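PDB 4V1S: alpha-1,6-mannanase from Bacteroides thetaiotaomicron, which is classed as an alpha-1,6-mannanase homologue of glycoside hydrolase family 76 and probably hydrolyses alpha-1,6-mannosidic bonds in mannans. Local coordinates for residues V78-G83 with A128-S133; P138-D143 with F189-V194; N348-G353 with T363-N368; Y357-G362 with D373-T378. All blocks are in the same frame, centred on the assembly; numbering follows the deposited sequence. Where two conformers were deposited one is given.

Interaction 1. Residues V78-G83 with A128-S133; sequences VSFIWG and ATLPTS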
loop_
_atom_site.group_PDB
_atom_site.type_symbol
_atom_site.label_atom_id
_atom_site.label_comp_id
_atom_site.label_asym_id
_atom_site.label_seq_id
_atom_site.Cartn_x
_atom_site.Cartn_y
_atom_site.Cartn_z
ATOM N N VAL A 78 -2.713 -21.086 2.174
ATOM C CA VAL A 78 -2.510 -20.096 1.145
ATOM C C VAL A 78 -2.482 -18.713 1.816
ATOM O O VAL A 78 -3.214 -18.459 2.786
ATOM C CB VAL A 78 -3.617 -20.133 0.064
ATOM C CG1 VAL A 78 -3.250 -19.211 -1.095
ATOM C CG2 VAL A 78 -3.858 -21.543 -0.469
ATOM N N SER A 79 -1.643 -17.830 1.294
ATOM C CA SER A 79 -1.512 -16.472 1.814
ATOM C C SER A 79 -2.796 -15.660 1.750
ATOM O O SER A 79 -3.616 -15.783 0.825
ATOM C CB SER A 79 -0.438 -15.729 1.039
ATOM O OG SER A 79 -0.714 -15.690 -0.361
ATOM N N PHE A 80 -2.972 -14.816 2.760
ATOM C CA PHE A 80 -3.935 -13.748 2.684
ATOM C C PHE A 80 -3.550 -12.818 1.545
ATOM O O PHE A 80 -2.413 -12.797 1.092
ATOM C CB PHE A 80 -3.986 -12.973 3.987
ATOM C CG PHE A 80 -4.474 -13.785 5.161
ATOM C CD1 PHE A 80 -5.797 -14.158 5.259
ATOM C CD2 PHE A 80 -3.609 -14.157 6.181
ATOM C CE1 PHE A 80 -6.257 -14.910 6.314
ATOM C CE2 PHE A 80 -4.069 -14.892 7.259
ATOM C CZ PHE A 80 -5.400 -15.264 7.321
ATOM N N ILE A 81 -4.520 -12.057 1.065
ATOM C CA ILE A 81 -4.301 -11.250 -0.121
ATOM C C ILE A 81 -3.168 -10.216 0.072
ATOM O O ILE A 81 -2.404 -9.910 -0.880
ATOM C CB ILE A 81 -5.627 -10.609 -0.600
ATOM C CG1 ILE A 81 -5.503 -10.118 -2.029
ATOM C CG2 ILE A 81 -6.079 -9.482 0.325
ATOM C CD1 ILE A 81 -6.823 -9.651 -2.611
ATOM N N TRP A 82 -3.039 -9.691 1.295
ATOM C CA TRP A 82 -2.169 -8.504 1.520
ATOM C C TRP A 82 -0.738 -8.679 0.974
ATOM O O TRP A 82 -0.238 -7.830 0.269
ATOM C CB TRP A 82 -2.131 -8.211 3.026
ATOM C CG TRP A 82 -1.593 -6.892 3.410
ATOM C CD1 TRP A 82 -0.986 -5.967 2.629
ATOM C CD2 TRP A 82 -1.569 -6.387 4.735
ATOM N NE1 TRP A 82 -0.616 -4.870 3.388
ATOM C CE2 TRP A 82 -0.956 -5.111 4.691
ATOM C CE3 TRP A 82 -1.995 -6.891 5.966
ATOM C CZ2 TRP A 82 -0.766 -4.345 5.822
ATOM C CZ3 TRP A 82 -1.844 -6.098 7.089
ATOM C CH2 TRP A 82 -1.213 -4.856 7.013
ATOM N N GLY A 83 -0.062 -9.782 1.322
ATOM C CA GLY A 83 1.326 -9.956 0.885
ATOM C C GLY A 83 1.465 -10.007 -0.616
ATOM O O GLY A 83 2.468 -9.589 -1.158
ATOM N N ALA A 128 -11.657 -11.061 -2.012
ATOM C CA ALA A 128 -11.654 -11.690 -0.672
ATOM C C ALA A 128 -10.251 -11.765 -0.099
ATOM O O ALA A 128 -9.244 -11.701 -0.836
ATOM C CB ALA A 128 -12.303 -13.057 -0.734
ATOM N N THR A 129 -10.200 -11.973 1.220
ATOM C CA THR A 129 -8.948 -12.037 1.912
ATOM C C THR A 129 -8.191 -13.340 1.604
ATOM O O THR A 129 -6.962 -13.383 1.654
ATOM C CB THR A 129 -9.140 -11.866 3.423
ATOM O OG1 THR A 129 -7.910 -11.426 4.005
ATOM C CG2 THR A 129 -9.694 -13.109 4.082
ATOM N N LEU A 130 -8.933 -14.384 1.271
ATOM C CA LEU A 130 -8.372 -15.669 0.870
ATOM C C LEU A 130 -8.990 -16.115 -0.455
ATOM O O LEU A 130 -10.009 -15.587 -0.886
ATOM C CB LEU A 130 -8.660 -16.705 1.960
ATOM C CG LEU A 130 -7.816 -16.637 3.239
ATOM C CD1 LEU A 130 -8.436 -17.449 4.359
ATOM C CD2 LEU A 130 -6.377 -17.076 2.985
ATOM N N PRO A 131 -8.378 -17.113 -1.116
ATOM C CA PRO A 131 -8.968 -17.594 -2.340
ATOM C C PRO A 131 -10.424 -17.980 -2.170
ATOM O O PRO A 131 -10.814 -18.540 -1.142
ATOM C CB PRO A 131 -8.100 -18.797 -2.689
ATOM C CG PRO A 131 -6.739 -18.376 -2.193
ATOM C CD PRO A 131 -7.059 -17.703 -0.869
ATOM N N THR A 132 -11.206 -17.670 -3.194
ATOM C CA THR A 132 -12.643 -17.883 -3.163
ATOM C C THR A 132 -13.123 -18.159 -4.582
ATOM O O THR A 132 -12.343 -18.215 -5.524
ATOM C CB THR A 132 -13.351 -16.647 -2.540
ATOM O OG1 THR A 132 -14.702 -16.955 -2.184
ATOM C CG2 THR A 132 -13.303 -15.456 -3.462
ATOM N N SER A 133 -14.408 -18.410 -4.699
ATOM C CA SER A 133 -15.060 -18.594 -5.997
ATOM C C SER A 133 -16.534 -18.323 -5.837
ATOM O O SER A 133 -17.052 -18.194 -4.721
ATOM C CB SER A 133 -14.824 -20.010 -6.530
ATOM O OG SER A 133 -15.302 -20.991 -5.634
#
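Ile81 and Thr129 join the two backbones through one hydrogen bond, from Ile81 N to Thr129 O at 2.8 Å, somewhat bent at the hydrogen (133°). The same Thr129 O also receives a CA-H contact from Phe80 CA at 3.2 Å, and two neighbouring residues thus share one carbonyl. Outside this point side chains do the work. The Phe80 ring brings its CD1 to Leu130 CD2 at 3.7 Å, while CE1 leans against CG and CD1 of the same leucine. Thr129 runs alongside the phenylalanine, pointing the same way; its OG1 bonds to Glu144 of helix 142-159. Leu130 CD2 also reaches back to Val78 O at 3.5 Å, so that one methyl fills the angle between the phenylalanine and the backbone before it. In one conformer of Val78, CG1 rests on Pro131 CG at 3.8 Å. Ile81 has CG1 anti to its backbone N (chi1 -163°), which carries CD1 along the other segment to Ala128 O at 3.6 Å. The contact ties the entry into helix 81-97 to the loop between strand 124-127 and helix 142-159 in the (alpha/alpha)6 barrel expected for this six-hairpin family.

Interaction 2. Residues P138-D143 with F189-V194; sequences PDRFYD and FQETFV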
loop_
_atom_site.group_PDB
_atom_site.type_symbol
_atom_site.label_atom_id
_atom_site.label_comp_id
_atom_site.label_asym_id
_atom_site.label_seq_id
_atom_site.Cartn_x
_atom_site.Cartn_y
_atom_site.Cartn_z
ATOM N N PRO A 138 -17.332 -15.533 0.893
ATOM C CA PRO A 138 -16.035 -14.914 1.080
ATOM C C PRO A 138 -15.991 -14.007 2.305
ATOM O O PRO A 138 -17.039 -13.581 2.797
ATOM C CB PRO A 138 -15.888 -14.069 -0.186
ATOM C CG PRO A 138 -17.308 -13.551 -0.377
ATOM C CD PRO A 138 -18.195 -14.708 0.029
ATOM N N ASP A 139 -14.786 -13.746 2.783
ATOM C CA ASP A 139 -14.524 -12.819 3.883
ATOM C C ASP A 139 -13.865 -11.625 3.224
ATOM O O ASP A 139 -12.706 -11.706 2.799
ATOM C CB ASP A 139 -13.615 -13.487 4.923
ATOM C CG ASP A 139 -13.613 -12.793 6.282
ATOM O OD1 ASP A 139 -14.472 -11.918 6.576
ATOM O OD2 ASP A 139 -12.727 -13.157 7.107
ATOM N N ARG A 140 -14.623 -10.529 3.098
ATOM C CA ARG A 140 -14.139 -9.379 2.308
ATOM C C ARG A 140 -13.972 -8.117 3.133
ATOM O O ARG A 140 -14.721 -7.912 4.110
ATOM C CB ARG A 140 -15.031 -9.122 1.105
ATOM C CG ARG A 140 -15.213 -10.348 0.218
ATOM C CD ARG A 140 -15.839 -10.029 -1.111
ATOM N NE ARG A 140 -17.244 -9.624 -0.956
ATOM C CZ ARG A 140 -18.087 -9.462 -1.976
ATOM N NH1 ARG A 140 -17.689 -9.675 -3.212
ATOM N NH2 ARG A 140 -19.350 -9.120 -1.765
ATOM N N PHE A 141 -12.940 -7.347 2.761
ATOM C CA PHE A 141 -12.471 -6.159 3.474
ATOM C C PHE A 141 -12.406 -4.983 2.543
ATOM O O PHE A 141 -11.874 -5.084 1.445
ATOM C CB PHE A 141 -11.090 -6.449 4.084
ATOM C CG PHE A 141 -11.142 -7.536 5.130
ATOM C CD1 PHE A 141 -11.205 -8.888 4.744
ATOM C CD2 PHE A 141 -11.199 -7.227 6.460
ATOM C CE1 PHE A 141 -11.260 -9.894 5.684
ATOM C CE2 PHE A 141 -11.291 -8.240 7.413
ATOM C CZ PHE A 141 -11.343 -9.562 7.014
ATOM N N TYR A 142 -12.951 -3.860 2.992
ATOM C CA TYR A 142 -13.034 -2.704 2.118
ATOM C C TYR A 142 -11.631 -2.122 1.908
ATOM O O TYR A 142 -11.348 -1.626 0.825
ATOM C CB TYR A 142 -14.043 -1.670 2.645
ATOM C CG TYR A 142 -15.446 -2.227 2.732
ATOM C CD1 TYR A 142 -16.195 -2.438 1.591
ATOM C CD2 TYR A 142 -16.010 -2.597 3.950
ATOM C CE1 TYR A 142 -17.491 -2.969 1.660
ATOM C CE2 TYR A 142 -17.298 -3.132 4.011
ATOM C CZ TYR A 142 -18.032 -3.304 2.854
ATOM O OH TYR A 142 -19.318 -3.822 2.883
ATOM N N ASP A 143 -10.759 -2.222 2.912
ATOM C CA ASP A 143 -9.391 -1.757 2.752
ATOM C C ASP A 143 -8.588 -2.603 1.758
ATOM O O ASP A 143 -7.943 -2.052 0.873
ATOM C CB ASP A 143 -8.650 -1.566 4.085
ATOM C CG ASP A 143 -8.499 -2.845 4.884
ATOM O OD1 ASP A 143 -9.271 -3.801 4.661
ATOM O OD2 ASP A 143 -7.616 -2.898 5.776
ATOM N N PHE A 189 -14.538 -1.196 8.192
ATOM C CA PHE A 189 -13.393 -2.034 7.962
ATOM C C PHE A 189 -13.699 -3.202 7.048
ATOM O O PHE A 189 -12.942 -3.467 6.133
ATOM C CB PHE A 189 -12.897 -2.573 9.309
ATOM C CG PHE A 189 -11.617 -3.365 9.236
ATOM C CD1 PHE A 189 -10.488 -2.839 8.614
ATOM C CD2 PHE A 189 -11.563 -4.670 9.733
ATOM C CE1 PHE A 189 -9.329 -3.581 8.522
ATOM C CE2 PHE A 189 -10.386 -5.414 9.661
ATOM C CZ PHE A 189 -9.272 -4.872 9.043
ATOM N N GLN A 190 -14.802 -3.905 7.343
ATOM C CA GLN A 190 -15.078 -5.158 6.679
ATOM C C GLN A 190 -16.574 -5.436 6.452
ATOM O O GLN A 190 -17.461 -4.774 7.031
ATOM C CB GLN A 190 -14.458 -6.288 7.418
ATOM C CG GLN A 190 -15.163 -6.639 8.702
ATOM C CD GLN A 190 -14.433 -7.739 9.449
ATOM O OE1 GLN A 190 -14.207 -8.850 8.935
ATOM N NE2 GLN A 190 -14.053 -7.434 10.658
ATOM N N GLU A 191 -16.823 -6.383 5.565
ATOM C CA GLU A 191 -18.169 -6.649 5.049
ATOM C C GLU A 191 -18.950 -7.500 6.040
ATOM O O GLU A 191 -20.170 -7.329 6.198
ATOM C CB GLU A 191 -18.081 -7.357 3.700
ATOM C CG GLU A 191 -19.427 -7.677 3.070
ATOM C CD GLU A 191 -19.262 -8.398 1.743
ATOM O OE1 GLU A 191 -18.387 -9.324 1.649
ATOM O OE2 GLU A 191 -20.016 -8.048 0.811
ATOM N N THR A 192 -18.229 -8.406 6.710
ATOM C CA THR A 192 -18.829 -9.364 7.636
ATOM C C THR A 192 -18.113 -9.292 8.988
ATOM O O THR A 192 -17.124 -9.974 9.223
ATOM C CB THR A 192 -18.764 -10.806 7.052
ATOM O OG1 THR A 192 -19.305 -10.818 5.723
ATOM C CG2 THR A 192 -19.549 -11.766 7.930
ATOM N N PHE A 193 -18.606 -8.435 9.875
ATOM C CA PHE A 193 -17.994 -8.301 11.194
ATOM C C PHE A 193 -18.303 -9.539 12.012
ATOM O O PHE A 193 -19.445 -9.992 12.053
ATOM C CB PHE A 193 -18.487 -7.056 11.926
ATOM C CG PHE A 193 -17.851 -5.777 11.450
ATOM C CD1 PHE A 193 -16.592 -5.397 11.893
ATOM C CD2 PHE A 193 -18.514 -4.951 10.548
ATOM C CE1 PHE A 193 -16.004 -4.217 11.458
ATOM C CE2 PHE A 193 -17.933 -3.770 10.121
ATOM C CZ PHE A 193 -16.661 -3.402 10.583
ATOM N N VAL A 194 -17.279 -10.091 12.649
ATOM C CA VAL A 194 -17.489 -11.214 13.553
ATOM C C VAL A 194 -16.916 -10.844 14.920
ATOM O O VAL A 194 -17.655 -10.390 15.798
ATOM C CB VAL A 194 -16.910 -12.526 12.998
ATOM C CG1 VAL A 194 -17.104 -13.666 14.001
ATOM C CG2 VAL A 194 -17.585 -12.867 11.686
HETATM O O HOH W 1 -17.500 -10.853 3.617
HETATM O O HOH W 2 -15.513 -9.382 6.227
HETATM O O HOH W 3 -15.305 -12.078 9.014
#
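Arg140 lies against Glu191 along nearly its whole length. Its CB sits 3.4 Å from Glu191 OE1, CG follows at 3.6 Å from that same oxygen, and CD is still only 3.8 Å from it. A bend about the CG-CD bond (chi3 -69°) swings the guanidinium round to grip the carboxylate side-on: Arg140 NE gives an almost straight bond to Glu191 OE1, 2.9 Å and 173° at the hydrogen, and Arg140 NH2 one to Glu191 OE2, also 2.9 Å. NH1 turns instead to Ile124 O; water 1 also donates to Glu191 OE1. An alanine here would take away both donors and is likely to leave the Glu191 carboxylate without its counter-charge. Behind the salt bridge the backbones run antiparallel, Glu191 N bonding to Arg140 O at 3.0 Å and Tyr142 N to Phe189 O beyond the Phe141–Gln190 bridge. Next to it Phe141 turns its edge to the face of Phe189, centroids 5.5 Å apart and planes at 71°. Asp143 OD2, which meets the Phe189 ring, bonds to a glycerol, probably from the crystallisation liquor. A single antiparallel beta bridge thus fastens a loop to the start of helix 142-159 in the (alpha/alpha)6 barrel expected for this family.

Interaction 3. Residues N348-G353 with T363-N368; sequences NKLRDG and TPTTSN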
loop_
_atom_site.group_PDB
_atom_site.type_symbol
_atom_site.label_atom_id
_atom_site.label_comp_id
_atom_site.label_asym_id
_atom_site.label_seq_id
_atom_site.Cartn_x
_atom_site.Cartn_y
_atom_site.Cartn_z
ATOM N N ASN A 348 20.824 -3.017 4.487
ATOM C CA ASN A 348 22.074 -3.086 5.236
ATOM C C ASN A 348 21.918 -3.523 6.683
ATOM O O ASN A 348 22.830 -4.122 7.244
ATOM C CB ASN A 348 22.810 -1.744 5.102
ATOM C CG ASN A 348 23.192 -1.423 3.650
ATOM O OD1 ASN A 348 23.226 -2.301 2.756
ATOM N ND2 ASN A 348 23.464 -0.146 3.397
ATOM N N LYS A 349 20.771 -3.222 7.283
ATOM C CA LYS A 349 20.545 -3.483 8.707
ATOM C C LYS A 349 19.394 -4.439 9.041
ATOM O O LYS A 349 19.434 -5.126 10.078
ATOM C CB LYS A 349 20.354 -2.172 9.454
ATOM C CG LYS A 349 21.581 -1.295 9.457
ATOM C CD LYS A 349 22.696 -1.973 10.244
ATOM C CE LYS A 349 23.996 -1.179 10.283
ATOM N NZ LYS A 349 24.967 -1.876 11.179
ATOM N N LEU A 350 18.383 -4.522 8.177
ATOM C CA LEU A 350 17.248 -5.425 8.474
ATOM C C LEU A 350 17.336 -6.813 7.853
ATOM O O LEU A 350 16.907 -7.782 8.477
ATOM C CB LEU A 350 15.922 -4.772 8.091
ATOM C CG LEU A 350 15.626 -3.430 8.778
ATOM C CD1 LEU A 350 14.274 -2.912 8.302
ATOM C CD2 LEU A 350 15.637 -3.560 10.305
ATOM N N ARG A 351 17.871 -6.895 6.632
ATOM C CA ARG A 351 18.050 -8.170 5.953
ATOM C C ARG A 351 18.862 -9.103 6.835
ATOM O O ARG A 351 19.949 -8.740 7.333
ATOM C CB ARG A 351 18.766 -7.972 4.617
ATOM C CG ARG A 351 18.886 -9.232 3.770
ATOM C CD ARG A 351 19.578 -8.931 2.446
ATOM N NE ARG A 351 20.942 -9.441 2.369
ATOM C CZ ARG A 351 22.049 -8.722 2.547
ATOM N NH1 ARG A 351 22.000 -7.425 2.845
ATOM N NH2 ARG A 351 23.216 -9.320 2.416
ATOM N N ASP A 352 18.371 -10.310 7.018
ATOM C CA ASP A 352 19.107 -11.273 7.856
ATOM C C ASP A 352 20.065 -12.117 7.000
ATOM O O ASP A 352 20.185 -11.912 5.800
ATOM C CB ASP A 352 18.173 -12.087 8.773
ATOM C CG ASP A 352 17.494 -13.288 8.090
ATOM O OD1 ASP A 352 17.725 -13.578 6.899
ATOM O OD2 ASP A 352 16.702 -13.949 8.809
ATOM N N GLY A 353 20.756 -13.052 7.639
ATOM C CA GLY A 353 21.780 -13.848 6.973
ATOM C C GLY A 353 21.234 -14.853 5.975
ATOM O O GLY A 353 22.000 -15.399 5.167
ATOM N N THR A 363 14.626 -1.469 14.199
ATOM C CA THR A 363 15.853 -1.908 14.873
ATOM C C THR A 363 16.636 -2.910 14.013
ATOM O O THR A 363 16.044 -3.806 13.410
ATOM C CB THR A 363 15.533 -2.507 16.251
ATOM O OG1 THR A 363 14.722 -3.657 16.102
ATOM C CG2 THR A 363 14.772 -1.551 17.102
ATOM N N PRO A 364 17.968 -2.759 13.940
ATOM C CA PRO A 364 18.736 -3.717 13.148
ATOM C C PRO A 364 18.519 -5.156 13.584
ATOM O O PRO A 364 18.321 -5.456 14.775
ATOM C CB PRO A 364 20.184 -3.289 13.376
ATOM C CG PRO A 364 20.105 -1.847 13.705
ATOM C CD PRO A 364 18.812 -1.667 14.452
ATOM N N THR A 365 18.560 -6.039 12.603
ATOM C CA THR A 365 18.432 -7.456 12.837
ATOM C C THR A 365 19.764 -7.998 13.341
ATOM O O THR A 365 20.809 -7.723 12.758
ATOM C CB THR A 365 18.021 -8.152 11.542
ATOM O OG1 THR A 365 16.727 -7.658 11.166
ATOM C CG2 THR A 365 17.955 -9.652 11.723
ATOM N N THR A 366 19.721 -8.746 14.435
ATOM C CA THR A 366 20.937 -9.298 15.037
ATOM C C THR A 366 21.016 -10.822 15.065
ATOM O O THR A 366 22.057 -11.371 15.398
ATOM C CB THR A 366 21.143 -8.742 16.464
ATOM O OG1 THR A 366 19.978 -8.996 17.250
ATOM C CG2 THR A 366 21.385 -7.241 16.393
ATOM N N SER A 367 19.920 -11.490 14.749
ATOM C CA SER A 367 19.914 -12.931 14.607
ATOM C C SER A 367 18.911 -13.313 13.524
ATOM O O SER A 367 18.000 -12.555 13.191
ATOM C CB SER A 367 19.570 -13.612 15.934
ATOM O OG SER A 367 18.310 -13.189 16.416
ATOM N N ASN A 368 19.112 -14.488 12.950
ATOM C CA ASN A 368 18.286 -14.896 11.827
ATOM C C ASN A 368 16.878 -15.221 12.261
ATOM O O ASN A 368 16.649 -15.763 13.346
ATOM C CB ASN A 368 18.939 -16.069 11.093
ATOM C CG ASN A 368 20.230 -15.666 10.406
ATOM O OD1 ASN A 368 20.483 -14.474 10.161
ATOM N ND2 ASN A 368 21.050 -16.646 10.083
HETATM O O HOH W 4 21.960 -5.766 11.334
#
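Thr365 meets the end of helix 334-350 with two donors at once. Its backbone N bonds to Lys349 O at 2.8 Å, and its hydroxyl OG1 donates to Leu350 O at 2.7 Å. With OG1 anti to the carbonyl carbon (chi1 -63°), the hydroxyl stands beside the threonine's own N, and the pair can reach successive carbonyls. CG2 takes the other branch, to Asp352 CB at 3.8 Å. Water 4 adds a link, donating to Lys349 O and to Thr365 O. Asn368 works farther along: its OD1 accepts from Gly353 N at 2.9 Å, the donor standing above the amide carbonyl plane, 43° out of it. Asp352 lies across Asn368 at about a right angle, and its OD2 comes to 3.5 Å from Asn368 CA. That carboxylate is well supplied with donors, since OD1 receives Asn354 N and Arg356 N while OD2 receives Leu369 N. Leu350 CD2 comes up against Thr363 O at 3.1 Å. Polar bonds dominate here, and they imply that carbonyls at the helix end, which have run out of helical donors, are satisfied by the returning loop, while the buried aspartate gathers backbone N-H groups around it.

Interaction 4. Residues Y357-G362 with D373-T378; sequences YPEHWG and DLRFST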
loop_
_atom_site.group_PDB
_atom_site.type_symbol
_atom_site.label_atom_id
_atom_site.label_comp_id
_atom_site.label_asym_id
_atom_site.label_seq_id
_atom_site.Cartn_x
_atom_site.Cartn_y
_atom_site.Cartn_z
ATOM N N TYR A 357 13.441 -10.811 5.956
ATOM C CA TYR A 357 13.154 -9.508 6.558
ATOM C C TYR A 357 12.217 -9.624 7.748
ATOM O O TYR A 357 11.287 -10.450 7.753
ATOM C CB TYR A 357 12.568 -8.547 5.502
ATOM C CG TYR A 357 13.631 -8.199 4.501
ATOM C CD1 TYR A 357 13.891 -9.020 3.395
ATOM C CD2 TYR A 357 14.455 -7.096 4.707
ATOM C CE1 TYR A 357 14.933 -8.723 2.520
ATOM C CE2 TYR A 357 15.480 -6.782 3.820
ATOM C CZ TYR A 357 15.736 -7.612 2.750
ATOM O OH TYR A 357 16.785 -7.295 1.902
ATOM N N PRO A 358 12.455 -8.787 8.768
ATOM C CA PRO A 358 11.620 -8.769 9.944
ATOM C C PRO A 358 10.312 -8.003 9.732
ATOM O O PRO A 358 10.154 -7.229 8.778
ATOM C CB PRO A 358 12.497 -8.046 10.952
ATOM C CG PRO A 358 13.197 -7.013 10.109
ATOM C CD PRO A 358 13.518 -7.767 8.841
ATOM N N GLU A 359 9.399 -8.182 10.666
ATOM C CA GLU A 359 8.130 -7.475 10.627
ATOM C C GLU A 359 8.285 -5.953 10.783
ATOM O O GLU A 359 7.643 -5.180 10.047
ATOM C CB GLU A 359 7.227 -7.989 11.731
ATOM C CG GLU A 359 5.896 -7.287 11.834
ATOM C CD GLU A 359 4.861 -8.047 12.640
ATOM O OE1 GLU A 359 5.206 -8.987 13.399
ATOM O OE2 GLU A 359 3.674 -7.682 12.558
ATOM N N HIS A 360 9.161 -5.549 11.701
ATOM C CA HIS A 360 9.287 -4.140 12.108
ATOM C C HIS A 360 10.589 -3.546 11.543
ATOM O O HIS A 360 11.596 -4.252 11.402
ATOM C CB HIS A 360 9.222 -4.082 13.640
ATOM C CG HIS A 360 8.977 -2.718 14.218
ATOM N ND1 HIS A 360 7.727 -2.270 14.605
ATOM C CD2 HIS A 360 9.844 -1.727 14.537
ATOM C CE1 HIS A 360 7.841 -1.060 15.117
ATOM N NE2 HIS A 360 9.120 -0.712 15.082
ATOM N N TRP A 361 10.558 -2.258 11.174
ATOM C CA TRP A 361 11.705 -1.616 10.538
ATOM C C TRP A 361 12.545 -0.732 11.458
ATOM O O TRP A 361 13.470 -0.062 11.008
ATOM C CB TRP A 361 11.243 -0.808 9.331
ATOM C CG TRP A 361 10.902 -1.610 8.096
ATOM C CD1 TRP A 361 10.901 -2.968 7.939
ATOM C CD2 TRP A 361 10.477 -1.062 6.853
ATOM N NE1 TRP A 361 10.544 -3.300 6.651
ATOM C CE2 TRP A 361 10.259 -2.142 5.965
ATOM C CE3 TRP A 361 10.237 0.242 6.405
ATOM C CZ2 TRP A 361 9.813 -1.948 4.657
ATOM C CZ3 TRP A 361 9.788 0.442 5.102
ATOM C CH2 TRP A 361 9.592 -0.668 4.227
ATOM N N GLY A 362 12.267 -0.780 12.754
ATOM C CA GLY A 362 12.875 0.159 13.698
ATOM C C GLY A 362 14.273 -0.177 14.179
ATOM O O GLY A 362 15.026 0.718 14.556
ATOM N N ASP A 373 6.067 -13.962 7.626
ATOM C CA ASP A 373 4.931 -14.059 6.700
ATOM C C ASP A 373 5.240 -13.322 5.400
ATOM O O ASP A 373 6.224 -12.568 5.300
ATOM C CB ASP A 373 3.532 -13.778 7.348
ATOM C CG ASP A 373 3.267 -12.357 7.677
ATOM O OD1 ASP A 373 3.420 -11.490 6.770
ATOM O OD2 ASP A 373 2.778 -12.125 8.840
ATOM N N LEU A 374 4.422 -13.602 4.404
ATOM C CA LEU A 374 4.624 -13.110 3.059
ATOM C C LEU A 374 4.810 -11.596 2.992
ATOM O O LEU A 374 5.572 -11.127 2.185
ATOM C CB LEU A 374 3.438 -13.522 2.191
ATOM C CG LEU A 374 3.520 -13.181 0.686
ATOM C CD1 LEU A 374 4.730 -13.858 0.050
ATOM C CD2 LEU A 374 2.212 -13.589 0.015
ATOM N N ARG A 375 4.101 -10.832 3.820
ATOM C CA ARG A 375 4.229 -9.395 3.665
ATOM C C ARG A 375 5.573 -8.850 4.056
ATOM O O ARG A 375 5.948 -7.759 3.570
ATOM C CB ARG A 375 3.069 -8.549 4.185
ATOM C CG ARG A 375 2.754 -8.787 5.557
ATOM C CD ARG A 375 1.311 -8.465 5.992
ATOM N NE ARG A 375 1.531 -9.083 7.279
ATOM C CZ ARG A 375 1.060 -8.756 8.449
ATOM N NH1 ARG A 375 0.174 -7.792 8.605
ATOM N NH2 ARG A 375 1.503 -9.470 9.492
ATOM N N PHE A 376 6.317 -9.563 4.912
ATOM C CA PHE A 376 7.534 -8.960 5.458
ATOM C C PHE A 376 8.590 -8.718 4.352
ATOM O O PHE A 376 9.261 -7.681 4.320
ATOM C CB PHE A 376 8.175 -9.802 6.560
ATOM C CG PHE A 376 7.307 -10.101 7.768
ATOM C CD1 PHE A 376 6.039 -9.547 7.965
ATOM C CD2 PHE A 376 7.818 -10.960 8.760
ATOM C CE1 PHE A 376 5.290 -9.871 9.077
ATOM C CE2 PHE A 376 7.070 -11.280 9.882
ATOM C CZ PHE A 376 5.795 -10.739 10.045
ATOM N N SER A 377 8.785 -9.699 3.472
ATOM C CA SER A 377 9.806 -9.561 2.445
ATOM C C SER A 377 9.236 -8.940 1.183
ATOM O O SER A 377 9.970 -8.286 0.451
ATOM C CB SER A 377 10.486 -10.884 2.111
ATOM O OG SER A 377 11.346 -11.278 3.171
ATOM N N THR A 378 7.934 -9.099 0.931
ATOM C CA THR A 378 7.396 -8.531 -0.299
ATOM C C THR A 378 7.404 -6.974 -0.245
ATOM O O THR A 378 7.628 -6.328 -1.279
ATOM C CB THR A 378 5.998 -9.054 -0.598
ATOM O OG1 THR A 378 5.110 -8.769 0.481
ATOM C CG2 THR A 378 6.021 -10.565 -0.937
HETATM O O HOH W 5 10.908 -12.235 5.555
HETATM O O HOH W 6 9.492 -5.962 6.429
HETATM O O HOH W 7 1.412 -9.501 12.518
#
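Glu359 and Phe376 pack the loop before helix 374-394 onto the first turn of that helix, whose N-cap is Asp373, in what is expected to be an (alpha/alpha)6 barrel. Phe376 CG is anti to the carbonyl carbon (chi1 -58°), which puts the ring beside its own N, with Asp373 N over one face and Glu359 over the other. Glu359 CA lies above the centre and CB makes a CH-pi contact, 3.8 Å from the centroid. Tyr357 O stands at the ring edge, 3.6 Å from Phe376 CD2. The Glu359 carboxylate runs on past the rim, its plane 23° from the ring, and OE2 bonds to Tyr314 and, through water 7, to Arg375 NH2. Arg375 is itself fixed side-on to Asp373: NE to OD1 and NH2 to OD2, while OD1 also takes the capping bond from Arg375 N at 3.1 Å on its anti lone pair. Replacing Phe376 with an alanine would probably open a gap between Glu359 and Asp373 and leave CB and CG of Glu359 without the face they rest on. Beside them the Tyr357 ring meets Ser377 edge-on, with OG in the ring plane 3.4 Å from CD1; the tyrosine hydroxyl is engaged by Tyr384. Water 5 joins Tyr357 N to Ser377 OG. Finally, water 6 donates to Pro358 O and to Phe376 O, 2.7 Å from each, and accepts from Trp361 NE1.

Overall arrangement
Interactions 1 and 2 come first along the chain, one after the other, with centres 12 Å apart; they meet where Thr129 N probably bonds to Asp139 O, and both attach to the start of helix 142-159. Interactions 3 and 4 interleave in sequence, centres 11 Å apart, and hold one loop at the end of helix 334-350 and at the start of helix 374-394. Interaction 4 touches interaction 1 (centres 18 Å apart) where the start of helix 374-394 packs on helix 81-97. Interactions 2 and 3 are farthest apart, centres 35 Å. The contacts run in the spatial order 2, 1, 4, 3, so that the last helix, 374-394, is joined to the early helix 81-97.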